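Long-range contacts in N-acyl homoserine lactonase (Bacillus thuringiensis, PDB 2BR6), which hydrolyses the lactone ring of N-acyl homoserine lactones, bacterial quorum-sensing signals, with the help of two zinc ions bound per subunit: residues A[1-6]-A[43-48]; A[105-110]-A[142-147]; A[127-132]-A[171-176]. All blocks are in the same frame, centred on the assembly; numbering follows the deposited sequence.

Interaction 1 of 3, residues A[1-6]-A[43-48]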
loop_
_atom_site.group_PDB
_atom_site.type_symbol
_atom_site.label_atom_id
_atom_site.label_comp_id
_atom_site.label_asym_id
_atom_site.label_seq_id
_atom_site.Cartn_x
_atom_site.Cartn_y
_atom_site.Cartn_z
ATOM N N MET A 1 -22.835 -13.108 -9.680
ATOM C CA MET A 1 -21.378 -13.219 -9.417
ATOM C C MET A 1 -20.733 -11.850 -9.517
ATOM O O MET A 1 -21.004 -11.091 -10.459
ATOM C CB MET A 1 -20.713 -14.166 -10.418
ATOM C CG MET A 1 -19.252 -14.459 -10.091
ATOM S SD MET A 1 -18.300 -15.221 -11.415
ATOM C CE MET A 1 -18.165 -13.874 -12.595
ATOM N N ASP A 2 -19.870 -11.546 -8.552
ATOM C CA ASP A 2 -19.104 -10.310 -8.577
ATOM C C ASP A 2 -18.168 -10.299 -9.778
ATOM O O ASP A 2 -17.527 -11.313 -10.095
ATOM C CB ASP A 2 -18.257 -10.181 -7.318
ATOM C CG ASP A 2 -19.066 -9.812 -6.095
ATOM O OD1 ASP A 2 -20.199 -9.282 -6.230
ATOM O OD2 ASP A 2 -18.612 -10.000 -4.948
ATOM N N MET A 3 -18.091 -9.147 -10.437
ATOM C CA MET A 3 -17.073 -8.927 -11.445
ATOM C C MET A 3 -15.700 -9.034 -10.789
ATOM O O MET A 3 -15.549 -8.744 -9.596
ATOM C CB MET A 3 -17.228 -7.538 -12.078
ATOM C CG MET A 3 -18.446 -7.365 -12.981
ATOM S SD MET A 3 -18.434 -8.455 -14.427
ATOM C CE MET A 3 -19.318 -9.901 -13.798
ATOM N N THR A 4 -14.711 -9.460 -11.570
ATOM C CA THR A 4 -13.307 -9.423 -11.153
ATOM C C THR A 4 -12.661 -8.148 -11.670
ATOM O O THR A 4 -13.191 -7.502 -12.588
ATOM C CB THR A 4 -12.517 -10.630 -11.713
ATOM O OG1 THR A 4 -12.722 -10.725 -13.133
ATOM C CG2 THR A 4 -13.068 -11.947 -11.181
ATOM N N VAL A 5 -11.518 -7.801 -11.085
ATOM C CA VAL A 5 -10.658 -6.747 -11.604
ATOM C C VAL A 5 -10.138 -7.205 -12.969
ATOM O O VAL A 5 -9.689 -8.350 -13.119
ATOM C CB VAL A 5 -9.512 -6.445 -10.617
ATOM C CG1 VAL A 5 -8.570 -5.398 -11.169
ATOM C CG2 VAL A 5 -10.095 -5.987 -9.270
ATOM N N LYS A 6 -10.265 -6.337 -13.971
ATOM C CA LYS A 6 -9.825 -6.651 -15.333
ATOM C C LYS A 6 -8.296 -6.760 -15.404
ATOM O O LYS A 6 -7.737 -7.683 -16.024
ATOM C CB LYS A 6 -10.298 -5.550 -16.291
ATOM C CG LYS A 6 -11.817 -5.448 -16.424
ATOM C CD LYS A 6 -12.235 -4.175 -17.153
ATOM C CE LYS A 6 -13.752 -4.099 -17.279
ATOM N NZ LYS A 6 -14.169 -3.041 -18.251
ATOM N N GLU A 43 -7.844 -1.809 -12.846
ATOM C CA GLU A 43 -8.838 -1.482 -13.853
ATOM C C GLU A 43 -10.074 -2.306 -13.542
ATOM O O GLU A 43 -10.025 -3.536 -13.566
ATOM C CB GLU A 43 -8.320 -1.808 -15.256
ATOM C CG GLU A 43 -7.101 -1.001 -15.681
ATOM C CD GLU A 43 -7.423 0.399 -16.169
ATOM O OE1 GLU A 43 -8.549 0.889 -15.947
ATOM O OE2 GLU A 43 -6.525 1.016 -16.786
ATOM N N THR A 44 -11.174 -1.620 -13.237
ATOM C CA THR A 44 -12.430 -2.298 -12.900
ATOM C C THR A 44 -13.555 -1.805 -13.791
ATOM O O THR A 44 -13.441 -0.766 -14.456
ATOM C CB THR A 44 -12.844 -2.082 -11.425
ATOM O OG1 THR A 44 -13.473 -0.796 -11.267
ATOM C CG2 THR A 44 -11.632 -2.066 -10.486
ATOM N N GLU A 45 -14.662 -2.539 -13.763
ATOM C CA GLU A 45 -15.828 -2.196 -14.552
ATOM C C GLU A 45 -16.256 -0.741 -14.350
ATOM O O GLU A 45 -16.553 -0.055 -15.321
ATOM C CB GLU A 45 -16.985 -3.144 -14.231
ATOM C CG GLU A 45 -18.226 -2.886 -15.071
ATOM C CD GLU A 45 -19.407 -3.758 -14.686
ATOM O OE1 GLU A 45 -19.462 -4.237 -13.527
ATOM O OE2 GLU A 45 -20.292 -3.954 -15.549
ATOM N N GLU A 46 -16.282 -0.283 -13.098
ATOM C CA GLU A 46 -16.733 1.073 -12.752
ATOM C C GLU A 46 -15.672 2.154 -12.999
ATOM O O GLU A 46 -15.996 3.357 -13.036
ATOM C CB GLU A 46 -17.155 1.143 -11.283
ATOM C CG GLU A 46 -18.472 0.461 -10.925
ATOM C CD GLU A 46 -18.675 0.420 -9.418
ATOM O OE1 GLU A 46 -18.820 -0.691 -8.866
ATOM O OE2 GLU A 46 -18.660 1.500 -8.773
ATOM N N GLY A 47 -14.417 1.728 -13.144
ATOM C CA GLY A 47 -13.308 2.639 -13.433
ATOM C C GLY A 47 -12.002 2.260 -12.743
ATOM O O GLY A 47 -11.959 1.290 -11.975
ATOM N N PRO A 48 -10.941 3.028 -13.005
ATOM C CA PRO A 48 -9.627 2.747 -12.424
ATOM C C PRO A 48 -9.547 3.164 -10.964
ATOM O O PRO A 48 -10.096 4.200 -10.555
ATOM C CB PRO A 48 -8.667 3.590 -13.259
ATOM C CG PRO A 48 -9.535 4.756 -13.783
ATOM C CD PRO A 48 -10.939 4.240 -13.857
HETATM O O HOH W 1 -14.418 -4.976 -12.339
#
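At the edge of the metallo-beta-lactamase fold, the N-terminal residues Met3 to Lys6 run past the turn between strands 32-44 and 47-51, meeting its Glu43, Thr44 and Glu45. That turn is a type I beta turn from Thr44 to Gly47, part of a beta hairpin, and the two touching backbones run roughly antiparallel, 145° apart end to end. One direct hydrogen bond joins them: Lys6 N donates to Glu43 O at 2.8 Å. The oxygen is met almost head-on, whereas the N-H is well bent (137°). The same carbonyl oxygen also lies 3.4 Å from Val5 CG1, so a methyl group and an amide approach it together. This branch of Val5 stands anti to the backbone N (chi1 177°), beside its own carbonyl carbon, which brings it to Glu43; the other methyl, CG2, faces Thr44 CG2 more loosely. A water extends the pairing, giving a hydrogen to Thr4 O and accepting one from Glu45 N, each at 2.8 Å. The turn is braced from within, since Gly47 O accepts from both Thr44 N and Thr44 OG1, the hydroxyl lying 2.7 Å away in the carbonyl plane on a lone pair. Beyond the segments, Val5 is bonded through its backbone to Lys181 of strand 176-182 and to Glu183 just after it, so the N-terminal arm reaches both sheets, while the carboxylate of Glu43 is taken by Tyr94 OH. Lys6 lays its extended chain over the turn, with CE 3.9 Å from Glu45 CA, yet its ammonium makes no salt bridge there, NZ and Glu45 OE2 being 6.8 Å apart. The carboxylate of Glu45 instead reaches the flank of Met3, where OE1 comes 3.3 Å from CG.

Interaction 2 of 3, residues A[105-110]-A[142-147]. With ZN (zinc ion), chain C; ZN (zinc ion), chain B; HSL (homoserine lactone), chain F.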
loop_
_atom_site.group_PDB
_atom_site.type_symbol
_atom_site.label_atom_id
_atom_site.label_comp_id
_atom_site.label_asym_id
_atom_site.label_seq_id
_atom_site.Cartn_x
_atom_site.Cartn_y
_atom_site.Cartn_z
ATOM N N SER A 105 -3.640 2.471 1.884
ATOM C CA SER A 105 -3.347 1.383 2.838
ATOM C C SER A 105 -3.106 1.984 4.226
ATOM O O SER A 105 -3.603 1.486 5.254
ATOM C CB SER A 105 -2.108 0.604 2.378
ATOM O OG SER A 105 -0.967 1.452 2.274
ATOM N N HIS A 106 -2.352 3.080 4.237
ATOM C CA HIS A 106 -2.097 3.856 5.438
ATOM C C HIS A 106 -1.458 5.173 5.033
ATOM O O HIS A 106 -1.186 5.394 3.841
ATOM C CB HIS A 106 -1.277 3.075 6.481
ATOM C CG HIS A 106 0.093 2.656 6.038
ATOM N ND1 HIS A 106 0.334 2.007 4.844
ATOM C CD2 HIS A 106 1.280 2.695 6.690
ATOM C CE1 HIS A 106 1.615 1.695 4.768
ATOM N NE2 HIS A 106 2.212 2.104 5.873
ATOM N N LEU A 107 -1.228 6.059 6.001
ATOM C CA LEU A 107 -0.818 7.405 5.623
ATOM C C LEU A 107 0.663 7.701 5.912
ATOM O O LEU A 107 1.057 8.865 6.035
ATOM C CB LEU A 107 -1.768 8.454 6.223
ATOM C CG LEU A 107 -3.235 8.380 5.764
ATOM C CD1 LEU A 107 -4.085 9.407 6.529
ATOM C CD2 LEU A 107 -3.405 8.565 4.251
ATOM N N HIS A 108 1.475 6.641 5.990
ATOM C CA HIS A 108 2.938 6.782 6.058
ATOM C C HIS A 108 3.433 7.442 4.769
ATOM O O HIS A 108 2.796 7.318 3.712
ATOM C CB HIS A 108 3.633 5.444 6.301
ATOM C CG HIS A 108 3.538 4.970 7.719
ATOM N ND1 HIS A 108 3.972 3.726 8.117
ATOM C CD2 HIS A 108 3.043 5.569 8.825
ATOM C CE1 HIS A 108 3.754 3.579 9.412
ATOM N NE2 HIS A 108 3.189 4.683 9.868
ATOM N N PHE A 109 4.557 8.148 4.865
ATOM C CA PHE A 109 4.977 9.055 3.794
ATOM C C PHE A 109 5.183 8.361 2.435
ATOM O O PHE A 109 5.022 8.994 1.390
ATOM C CB PHE A 109 6.232 9.830 4.216
ATOM C CG PHE A 109 7.500 9.061 4.041
ATOM C CD1 PHE A 109 8.261 9.213 2.886
ATOM C CD2 PHE A 109 7.925 8.162 5.014
ATOM C CE1 PHE A 109 9.435 8.485 2.703
ATOM C CE2 PHE A 109 9.097 7.427 4.842
ATOM C CZ PHE A 109 9.852 7.594 3.678
ATOM N N ASP A 110 5.550 7.079 2.460
ATOM C CA ASP A 110 5.827 6.309 1.235
ATOM C C ASP A 110 4.566 5.699 0.622
ATOM O O ASP A 110 4.637 5.000 -0.394
ATOM C CB ASP A 110 6.896 5.219 1.463
ATOM C CG ASP A 110 6.631 4.359 2.699
ATOM O OD1 ASP A 110 6.865 3.124 2.632
ATOM O OD2 ASP A 110 6.213 4.817 3.785
ATOM N N GLU A 142 1.883 16.419 3.986
ATOM C CA GLU A 142 1.574 15.944 2.624
ATOM C C GLU A 142 0.634 14.749 2.612
ATOM O O GLU A 142 -0.088 14.527 1.636
ATOM C CB GLU A 142 2.858 15.566 1.864
ATOM C CG GLU A 142 3.796 16.734 1.584
ATOM C CD GLU A 142 4.902 16.908 2.612
ATOM O OE1 GLU A 142 4.685 16.670 3.829
ATOM O OE2 GLU A 142 6.007 17.318 2.190
ATOM N N CYS A 143 0.663 13.974 3.698
ATOM C CA CYS A 143 -0.119 12.750 3.805
ATOM C C CYS A 143 -1.467 12.894 4.490
ATOM O O CYS A 143 -2.212 11.909 4.580
ATOM C CB CYS A 143 0.689 11.691 4.545
ATOM S SG CYS A 143 2.182 11.321 3.618
ATOM N N ILE A 144 -1.758 14.093 4.995
ATOM C CA ILE A 144 -2.993 14.343 5.737
ATOM C C ILE A 144 -3.516 15.768 5.458
ATOM O O ILE A 144 -3.913 16.509 6.364
ATOM C CB ILE A 144 -2.798 14.014 7.272
ATOM C CG1 ILE A 144 -4.121 14.065 8.067
ATOM C CG2 ILE A 144 -1.697 14.885 7.902
ATOM C CD1 ILE A 144 -5.293 13.288 7.448
ATOM N N LEU A 145 -3.509 16.144 4.177
ATOM C CA LEU A 145 -4.047 17.446 3.778
ATOM C C LEU A 145 -5.541 17.518 4.151
ATOM O O LEU A 145 -6.267 16.518 4.018
ATOM C CB LEU A 145 -3.803 17.696 2.279
ATOM C CG LEU A 145 -2.330 17.942 1.901
ATOM C CD1 LEU A 145 -2.085 17.693 0.415
ATOM C CD2 LEU A 145 -1.847 19.342 2.299
ATOM N N PRO A 146 -5.997 18.670 4.651
ATOM C CA PRO A 146 -7.276 18.729 5.371
ATOM C C PRO A 146 -8.514 18.628 4.491
ATOM O O PRO A 146 -9.565 18.199 4.981
ATOM C CB PRO A 146 -7.243 20.110 6.048
ATOM C CG PRO A 146 -6.327 20.946 5.189
ATOM C CD PRO A 146 -5.325 19.982 4.607
ATOM N N HIS A 147 -8.406 19.036 3.224
ATOM C CA HIS A 147 -9.606 19.277 2.427
ATOM C C HIS A 147 -9.837 18.361 1.237
ATOM O O HIS A 147 -10.627 18.686 0.338
ATOM C CB HIS A 147 -9.691 20.749 2.040
ATOM C CG HIS A 147 -9.613 21.677 3.213
ATOM N ND1 HIS A 147 -10.362 21.493 4.355
ATOM C CD2 HIS A 147 -8.887 22.798 3.417
ATOM C CE1 HIS A 147 -10.103 22.464 5.212
ATOM N NE2 HIS A 147 -9.214 23.271 4.665
HETATM ZN ZN ZN C . 4.342 1.983 6.651
HETATM ZN ZN ZN B . 5.866 1.372 3.664
HETATM N N HSL F . 8.628 4.379 5.935
HETATM C CA HSL F . 8.337 3.288 6.518
HETATM C C HSL F . 7.772 2.095 5.929
HETATM O O HSL F . 8.088 1.541 4.875
HETATM C CB HSL F . 8.097 3.291 8.059
HETATM C CG HSL F . 6.913 2.344 8.182
HETATM O OD HSL F . 6.748 1.612 6.872
HETATM O O HOH W 2 5.319 2.931 5.164
#
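Behind the dinuclear zinc site, the metal-binding loop 105-110 rests on Cys143 and Ile144, with Leu107, His108 and Phe109 making the contact. Leu107 and Cys143 are closest: Cys143 CB sits 3.2 Å from Leu107 O, and SG turns on toward the next residues, 3.6 Å from Phe109 CA. SG is anti to its own carbonyl carbon (chi1 -62°), which directs the sulfur along the loop backbone. In return, both methyls of Leu107 lie against the carbonyl oxygen of Cys143, and CD1 reaches Ile144 CD1 at 4.2 Å, the two side chains crossing at about a right angle. No hydrogen bond links the two segments; buried apolar and van der Waals contacts make up the junction, and Ala112 of helix 109-112 also touches both Leu107 and Cys143.

The loop carries the His-X-His-X-Asp-His motif of the metallo-beta-lactamase superfamily, which His111 completes. Leu107 points toward 142-147, whereas His108 and Asp110 point away from it, on the side of the metals. His106 NE2 and His108 ND1 bind one zinc, which Asp193 and His171 also hold; Asp110 OD1 binds the other at 2.3 Å, alongside His111, His237 and the shared Asp193. A water bridges the zincs. The ring of His106 is fixed in rotation by ND1, which donates to Ser105 OG at 2.9 Å with the hydroxyl 7° from the ring plane; Ser105 OG is held in turn by Asp52.

Homoserine lactone spans both metals, its ring oxygen OD on the first and its carbonyl O on the second. Its nitrogen donates to Asp110 OD2 over a long 3.3 Å and lies equally near Phe109 CE2, approaching that ring obliquely.

Interaction 3 of 3, residues A[127-132]-A[171-176]. With ZN (zinc ion), chain C; HSL (homoserine lactone), chain F.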
loop_
_atom_site.group_PDB
_atom_site.type_symbol
_atom_site.label_atom_id
_atom_site.label_comp_id
_atom_site.label_asym_id
_atom_site.label_seq_id
_atom_site.Cartn_x
_atom_site.Cartn_y
_atom_site.Cartn_z
ATOM N N ARG A 127 -10.669 5.001 9.548
ATOM C CA ARG A 127 -10.863 6.022 10.575
ATOM C C ARG A 127 -9.682 6.109 11.547
ATOM O O ARG A 127 -9.244 7.205 11.889
ATOM C CB ARG A 127 -12.148 5.766 11.355
ATOM C CG ARG A 127 -12.481 6.889 12.346
ATOM C CD ARG A 127 -13.925 6.946 12.813
ATOM N NE ARG A 127 -14.889 6.918 11.710
ATOM C CZ ARG A 127 -15.327 7.979 11.037
ATOM N NH1 ARG A 127 -14.889 9.202 11.317
ATOM N NH2 ARG A 127 -16.209 7.808 10.058
ATOM N N THR A 128 -9.185 4.961 12.009
ATOM C CA THR A 128 -8.109 4.965 13.016
ATOM C C THR A 128 -6.805 5.504 12.431
ATOM O O THR A 128 -5.996 6.096 13.154
ATOM C CB THR A 128 -7.877 3.566 13.622
ATOM O OG1 THR A 128 -7.750 2.617 12.564
ATOM C CG2 THR A 128 -9.098 3.076 14.382
ATOM N N GLU A 129 -6.607 5.311 11.128
ATOM C CA GLU A 129 -5.440 5.860 10.433
ATOM C C GLU A 129 -5.560 7.369 10.250
ATOM O O GLU A 129 -4.621 8.121 10.529
ATOM C CB GLU A 129 -5.221 5.175 9.075
ATOM C CG GLU A 129 -3.911 5.542 8.373
ATOM C CD GLU A 129 -2.664 5.027 9.089
ATOM O OE1 GLU A 129 -2.773 4.115 9.937
ATOM O OE2 GLU A 129 -1.555 5.526 8.778
ATOM N N TYR A 130 -6.730 7.794 9.775
ATOM C CA TYR A 130 -7.012 9.201 9.516
ATOM C C TYR A 130 -6.873 10.007 10.806
ATOM O O TYR A 130 -6.126 10.994 10.863
ATOM C CB TYR A 130 -8.416 9.332 8.930
ATOM C CG TYR A 130 -8.919 10.755 8.829
ATOM C CD1 TYR A 130 -8.480 11.602 7.805
ATOM C CD2 TYR A 130 -9.836 11.250 9.752
ATOM C CE1 TYR A 130 -8.954 12.915 7.706
ATOM C CE2 TYR A 130 -10.311 12.561 9.667
ATOM C CZ TYR A 130 -9.868 13.381 8.642
ATOM O OH TYR A 130 -10.336 14.675 8.557
ATOM N N GLU A 131 -7.542 9.535 11.860
ATOM C CA GLU A 131 -7.491 10.208 13.163
ATOM C C GLU A 131 -6.069 10.211 13.743
ATOM O O GLU A 131 -5.642 11.210 14.317
ATOM C CB GLU A 131 -8.539 9.622 14.124
ATOM C CG GLU A 131 -9.958 9.884 13.611
ATOM C CD GLU A 131 -11.084 9.543 14.572
ATOM O OE1 GLU A 131 -10.885 8.746 15.504
ATOM O OE2 GLU A 131 -12.198 10.078 14.367
ATOM N N ALA A 132 -5.326 9.120 13.564
ATOM C CA ALA A 132 -3.918 9.088 13.970
ATOM C C ALA A 132 -3.078 10.109 13.197
ATOM O O ALA A 132 -2.241 10.800 13.785
ATOM C CB ALA A 132 -3.321 7.683 13.825
ATOM N N HIS A 171 1.114 -2.319 12.154
ATOM C CA HIS A 171 2.186 -1.569 11.529
ATOM C C HIS A 171 1.953 -0.058 11.682
ATOM O O HIS A 171 2.868 0.692 12.034
ATOM C CB HIS A 171 2.296 -1.903 10.054
ATOM C CG HIS A 171 3.292 -1.052 9.353
ATOM N ND1 HIS A 171 4.643 -1.158 9.589
ATOM C CD2 HIS A 171 3.135 -0.023 8.488
ATOM C CE1 HIS A 171 5.283 -0.267 8.854
ATOM N NE2 HIS A 171 4.390 0.440 8.185
ATOM N N SER A 172 0.723 0.364 11.394
ATOM C CA SER A 172 0.235 1.705 11.717
ATOM C C SER A 172 -1.137 1.542 12.406
ATOM O O SER A 172 -1.748 0.456 12.322
ATOM C CB SER A 172 0.140 2.574 10.446
ATOM O OG SER A 172 -0.935 2.172 9.613
ATOM N N PRO A 173 -1.643 2.591 13.061
ATOM C CA PRO A 173 -2.899 2.478 13.819
ATOM C C PRO A 173 -4.101 1.970 13.005
ATOM O O PRO A 173 -4.944 1.224 13.545
ATOM C CB PRO A 173 -3.131 3.904 14.316
ATOM C CG PRO A 173 -1.725 4.453 14.426
ATOM C CD PRO A 173 -1.060 3.948 13.181
ATOM N N GLY A 174 -4.162 2.338 11.721
ATOM C CA GLY A 174 -5.291 1.970 10.858
ATOM C C GLY A 174 -4.887 1.354 9.530
ATOM O O GLY A 174 -5.576 1.523 8.527
ATOM N N HIS A 175 -3.779 0.618 9.525
ATOM C CA HIS A 175 -3.293 -0.004 8.296
ATOM C C HIS A 175 -4.331 -0.973 7.716
ATOM O O HIS A 175 -4.959 -1.723 8.460
ATOM C CB HIS A 175 -1.989 -0.766 8.580
ATOM C CG HIS A 175 -1.380 -1.371 7.356
ATOM N ND1 HIS A 175 -1.789 -2.585 6.850
ATOM C CD2 HIS A 175 -0.433 -0.905 6.504
ATOM C CE1 HIS A 175 -1.105 -2.852 5.752
ATOM N NE2 HIS A 175 -0.279 -1.848 5.516
ATOM N N GLN A 176 -4.489 -0.968 6.392
ATOM C CA GLN A 176 -5.348 -1.943 5.718
ATOM C C GLN A 176 -4.646 -2.575 4.504
ATOM O O GLN A 176 -3.871 -1.906 3.790
ATOM C CB GLN A 176 -6.675 -1.310 5.297
ATOM C CG GLN A 176 -6.542 -0.136 4.331
ATOM C CD GLN A 176 -7.882 0.565 4.097
ATOM O OE1 GLN A 176 -8.942 0.043 4.472
ATOM N NE2 GLN A 176 -7.838 1.709 3.428
HETATM ZN ZN ZN C . 4.342 1.983 6.651
HETATM N N HSL F . 8.628 4.379 5.935
HETATM C CA HSL F . 8.337 3.288 6.518
HETATM C C HSL F . 7.772 2.095 5.929
HETATM O O HSL F . 8.088 1.541 4.875
HETATM C CB HSL F . 8.097 3.291 8.059
HETATM C CG HSL F . 6.913 2.344 8.182
HETATM O OD HSL F . 6.748 1.612 6.872
HETATM O O HOH W 2 5.319 2.931 5.164
#
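Glu129, on helix 127-133, reaches across to the loop 171-176 and takes two hydrogen bonds on one carboxylate oxygen, OE1. Ser172 OG donates at 2.7 Å, meeting OE1 from above the carboxylate plane (41° out of it). Gly174 N donates at 2.9 Å, nearly in line with the C-O bond and with an N-H...O angle of 149°. The other oxygen, OE2, is also occupied: Tyr139 OH and the backbone N of Leu107 both bond to it, so four donors grip this buried carboxylate and hold it against rotation. The reach comes from a bend at chi2 (68°), which turns the end of the side chain toward the loop although its CB bond does not point there.

The backbones are closest at Gly174, whose CA lies 3.9 Å from Glu129 CA. Gly174, having no side chain, lets its backbone come this close to the helix. Thr128 OG1 rests 3.1 Å from Gly174 CA, and its polar partner is Tyr167 OH, on strand 163-167. One turn further along the helix, Ala132 CB packs on Pro173 CG at 3.7 Å, an apolar patch beside the polar grip.

The same loop starts with a zinc ligand. His171 NE2 binds zinc at 2.2 Å, while its ND1 donates to Ala208 O, a second-shell bond that sets the rotation of the ring; the lactone oxygen OD lies at the ring edge, in its plane. Further along the loop, His175 is held by Thr168 OG1 and meets the ring of His106 edge-to-face. A loop carrying the third histidine of this zinc, after His106 and His108, and here fastened to a neighbouring helix, is characteristic of the metallo-beta-lactamase active site.

How the interactions relate
From the N terminus, interaction 1 closes first, bringing the turn after strand 32-44 back to the leading residues; it ends before the others open, and its nearest atoms stay about 14 Å from theirs. Interactions 2 and 3 cross along the chain: segments 105-110, 127-132, 142-147 and 171-176 alternate, so neither loop contains the other. Their centres are 11 Å apart and they touch directly, with a probable hydrogen bond from Gln176 N to Ser105 O and packing of His106 on Ser172. Both feed ligands to the same zinc and share its bridging water. Together they tie helix 127-133, the stretch 142-147 after it and two zinc-binding loops, one from each sheet region, around the active site.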